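Local coordinates for protein RE68036p (Drosophila melanogaster, PDB 1SQH) that is of unknown function but may act as a glycine N-acyltransferase, moving an acyl group onto the amine of glycine, at residues 81-86 against 91-96. Residues are numbered along the deposited sequence; the frame is centred on the assembly and turned at random.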
ATOM      1  N   THR A  81     -14.220  -4.581  12.779  1.00 21.95           N
ATOM      2  CA  THR A  81     -14.863  -3.988  11.606  1.00 23.90           C
ATOM      3  C   THR A  81     -14.418  -2.549  11.342  1.00 22.69           C
ATOM      4  O   THR A  81     -14.591  -1.662  12.183  1.00 22.79           O
ATOM      5  CB  THR A  81     -16.417  -4.042  11.746  1.00 24.67           C
ATOM      6  OG1 THR A  81     -16.827  -5.400  11.953  1.00 26.12           O
ATOM      7  CG2 THR A  81     -17.098  -3.526  10.489  1.00 27.21           C
ATOM      8  N   TYR A  82     -13.840  -2.315  10.169  1.00 21.11           N
ATOM      9  CA  TYR A  82     -13.391  -0.978   9.842  1.00 20.21           C
ATOM     10  C   TYR A  82     -13.439  -0.706   8.347  1.00 21.01           C
ATOM     11  O   TYR A  82     -13.490  -1.615   7.514  1.00 21.23           O
ATOM     12  CB  TYR A  82     -11.962  -0.758  10.355  1.00 21.09           C
ATOM     13  CG  TYR A  82     -10.890  -1.094   9.348  1.00 21.63           C
ATOM     14  CD1 TYR A  82     -10.329  -0.105   8.540  1.00 19.46           C
ATOM     15  CD2 TYR A  82     -10.454  -2.404   9.180  1.00 21.84           C
ATOM     16  CE1 TYR A  82      -9.360  -0.412   7.589  1.00 18.71           C
ATOM     17  CE2 TYR A  82      -9.479  -2.724   8.227  1.00 22.77           C
ATOM     18  CZ  TYR A  82      -8.938  -1.721   7.437  1.00 21.22           C
ATOM     19  OH  TYR A  82      -7.969  -2.041   6.508  1.00 21.08           O
ATOM     20  N   VAL A  83     -13.428   0.572   8.019  1.00 21.32           N
ATOM     21  CA  VAL A  83     -13.427   1.008   6.641  1.00 23.37           C
ATOM     22  C   VAL A  83     -12.591   2.262   6.686  1.00 22.33           C
ATOM     23  O   VAL A  83     -12.830   3.144   7.522  1.00 23.28           O
ATOM     24  CB  VAL A  83     -14.860   1.367   6.112  1.00 23.81           C
ATOM     25  CG1 VAL A  83     -14.764   1.932   4.695  1.00 23.61           C
ATOM     26  CG2 VAL A  83     -15.759   0.133   6.120  1.00 21.90           C
ATOM     27  N   SER A  84     -11.593   2.322   5.814  1.00 20.45           N
ATOM     28  CA  SER A  84     -10.732   3.493   5.732  1.00 22.45           C
ATOM     29  C   SER A  84     -10.963   4.178   4.390  1.00 22.05           C
ATOM     30  O   SER A  84     -11.302   3.527   3.391  1.00 22.41           O
ATOM     31  CB  SER A  84      -9.262   3.095   5.867  1.00 19.69           C
ATOM     32  OG  SER A  84      -8.938   2.075   4.949  1.00 20.69           O
ATOM     33  N   LEU A  85     -10.807   5.497   4.388  1.00 21.50           N
ATOM     34  CA  LEU A  85     -10.970   6.290   3.185  1.00 20.80           C
ATOM     35  C   LEU A  85      -9.692   7.088   2.974  1.00 19.55           C
ATOM     36  O   LEU A  85      -9.212   7.757   3.897  1.00 17.95           O
ATOM     37  CB  LEU A  85     -12.174   7.221   3.330  1.00 20.87           C
ATOM     38  CG  LEU A  85     -13.551   6.540   3.340  1.00 20.53           C
ATOM     39  CD1 LEU A  85     -14.644   7.605   3.500  1.00 21.40           C
ATOM     40  CD2 LEU A  85     -13.759   5.771   2.050  1.00 20.06           C
ATOM     41  N   HIS A  86      -9.146   6.979   1.764  1.00 19.98           N
ATOM     42  CA  HIS A  86      -7.908   7.648   1.359  1.00 21.52           C
ATOM     43  C   HIS A  86      -8.129   8.530   0.129  1.00 22.11           C
ATOM     44  O   HIS A  86      -8.951   8.223  -0.742  1.00 21.97           O
ATOM     45  CB  HIS A  86      -6.828   6.588   1.074  1.00 21.62           C
ATOM     46  CG  HIS A  86      -5.565   7.134   0.473  1.00 22.97           C
ATOM     47  ND1 HIS A  86      -5.415   7.341  -0.884  1.00 21.39           N
ATOM     48  CD2 HIS A  86      -4.386   7.490   1.040  1.00 21.94           C
ATOM     49  CE1 HIS A  86      -4.197   7.797  -1.124  1.00 22.34           C
ATOM     50  NE2 HIS A  86      -3.552   7.897   0.026  1.00 22.11           N
ATOM     51  N   GLN A  91     -10.641   8.192  -4.803  1.00 30.47           N
ATOM     52  CA  GLN A  91     -10.840   7.755  -3.429  1.00 29.77           C
ATOM     53  C   GLN A  91     -10.469   6.275  -3.372  1.00 29.28           C
ATOM     54  O   GLN A  91     -10.855   5.491  -4.245  1.00 27.74           O
ATOM     55  CB  GLN A  91     -12.309   7.945  -3.000  1.00 29.71           C
ATOM     56  CG  GLN A  91     -12.610   7.500  -1.557  1.00 27.52           C
ATOM     57  CD  GLN A  91     -14.104   7.423  -1.245  1.00 28.19           C
ATOM     58  OE1 GLN A  91     -14.843   6.631  -1.847  1.00 25.87           O
ATOM     59  NE2 GLN A  91     -14.554   8.241  -0.296  1.00 25.58           N
ATOM     60  N   SER A  92      -9.701   5.904  -2.357  1.00 30.00           N
ATOM     61  CA  SER A  92      -9.304   4.514  -2.184  1.00 30.10           C
ATOM     62  C   SER A  92      -9.946   4.017  -0.900  1.00 29.43           C
ATOM     63  O   SER A  92      -9.909   4.703   0.124  1.00 27.91           O
ATOM     64  CB  SER A  92      -7.783   4.400  -2.095  1.00 32.95           C
ATOM     65  OG  SER A  92      -7.186   4.735  -3.334  1.00 35.46           O
ATOM     66  N   VAL A  93     -10.542   2.830  -0.969  1.00 28.00           N
ATOM     67  CA  VAL A  93     -11.214   2.246   0.180  1.00 28.13           C
ATOM     68  C   VAL A  93     -10.620   0.904   0.581  1.00 27.33           C
ATOM     69  O   VAL A  93     -10.319   0.056  -0.262  1.00 27.16           O
ATOM     70  CB  VAL A  93     -12.735   2.029  -0.099  1.00 28.75           C
ATOM     71  CG1 VAL A  93     -13.435   1.552   1.158  1.00 25.51           C
ATOM     72  CG2 VAL A  93     -13.373   3.317  -0.592  1.00 29.25           C
ATOM     73  N   SER A  94     -10.437   0.736   1.883  1.00 27.77           N
ATOM     74  CA  SER A  94      -9.929  -0.509   2.451  1.00 26.19           C
ATOM     75  C   SER A  94     -10.920  -0.889   3.538  1.00 25.12           C
ATOM     76  O   SER A  94     -11.511  -0.014   4.170  1.00 26.21           O
ATOM     77  CB  SER A  94      -8.545  -0.315   3.082  1.00 25.51           C
ATOM     78  OG  SER A  94      -8.118  -1.513   3.714  1.00 19.99           O
ATOM     79  N   PHE A  95     -11.108  -2.183   3.757  1.00 24.17           N
ATOM     80  CA  PHE A  95     -12.034  -2.625   4.786  1.00 23.92           C
ATOM     81  C   PHE A  95     -11.843  -4.091   5.150  1.00 23.45           C
ATOM     82  O   PHE A  95     -11.338  -4.887   4.357  1.00 23.19           O
ATOM     83  CB  PHE A  95     -13.476  -2.394   4.329  1.00 22.36           C
ATOM     84  CG  PHE A  95     -13.830  -3.107   3.054  1.00 23.77           C
ATOM     85  CD1 PHE A  95     -14.159  -4.458   3.059  1.00 23.31           C
ATOM     86  CD2 PHE A  95     -13.811  -2.428   1.837  1.00 23.55           C
ATOM     87  CE1 PHE A  95     -14.473  -5.125   1.867  1.00 23.88           C
ATOM     88  CE2 PHE A  95     -14.121  -3.085   0.645  1.00 24.27           C
ATOM     89  CZ  PHE A  95     -14.450  -4.435   0.664  1.00 23.54           C
ATOM     90  N   PHE A  96     -12.252  -4.428   6.367  1.00 22.66           N
ATOM     91  CA  PHE A  96     -12.165  -5.787   6.862  1.00 22.26           C
ATOM     92  C   PHE A  96     -13.008  -5.948   8.112  1.00 22.00           C
ATOM     93  O   PHE A  96     -13.441  -4.979   8.721  1.00 20.57           O
ATOM     94  CB  PHE A  96     -10.720  -6.181   7.207  1.00 19.42           C
ATOM     95  CG  PHE A  96     -10.517  -7.669   7.276  1.00 17.69           C
ATOM     96  CD1 PHE A  96     -10.357  -8.409   6.107  1.00 17.80           C
ATOM     97  CD2 PHE A  96     -10.593  -8.348   8.496  1.00 18.19           C
ATOM     98  CE1 PHE A  96     -10.274  -9.806   6.140  1.00 16.61           C
ATOM     99  CE2 PHE A  96     -10.516  -9.742   8.551  1.00 16.50           C
ATOM    100  CZ  PHE A  96     -10.357 -10.474   7.367  1.00 17.36           C
TER
HETATM  101  O   HOH W   1      -8.260   3.556   2.599  1.00 17.62           O
HETATM  102  O   HOH W   2      -6.552   7.503  -3.460  1.00 36.13           O
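Tyr82 lies diagonally over the backbone of the neighbouring strand 91-96 and reaches Ser94. From CB the ring leans across the sheet, its first torsion, 92°, lying away from the usual staggered values: CD2 passes near Phe96 N and CE1 near Ser94 O, CE2 comes 3.8 Å from Phe96 CB, CZ comes 4.2 Å from Phe95 CA, which faces one side of the ring, offset toward its rim, and OH ends 2.8 Å from Ser94 OG in a hydrogen bond. With chi1 at 176° the Ser94 hydroxyl swings away from its own N and toward the phenol; His35 ND1 bonds the phenol too, and Asn126 ND2 bonds Ser94 OG, making a buried polar chain on the face of the sheet covered by helices 15-29 and 34-51, Tyr82 touching both. A phenylalanine in place of Tyr82 would probably leave both Ser94 OG and His35 ND1 without this partner. Beside the ring, Ser84 OG comes within 3.1 Å of Ser94 CB and is linked through a water to Ser92 O. A second water joins His86 ND1, at the edge of the imidazole and in its plane, to Ser92 OG. On the other face Val83 CG1 meets Val93 CG1, while Leu85 CD2 lies 3.6 Å from Val93 CG2 and packs against the amide of Gln91, whose polar end is held by Leu115 O and Glu117 N. Paired backbone bonds at Tyr82-Phe96, Ser84-Ser94 and His86-Ser92, alternating with non-hydrogen-bonded pairs, and a short connection make this an antiparallel beta hairpin, between strands 67-71 and 123-128 of a mixed sheet consistent with an acetyltransferase-like fold.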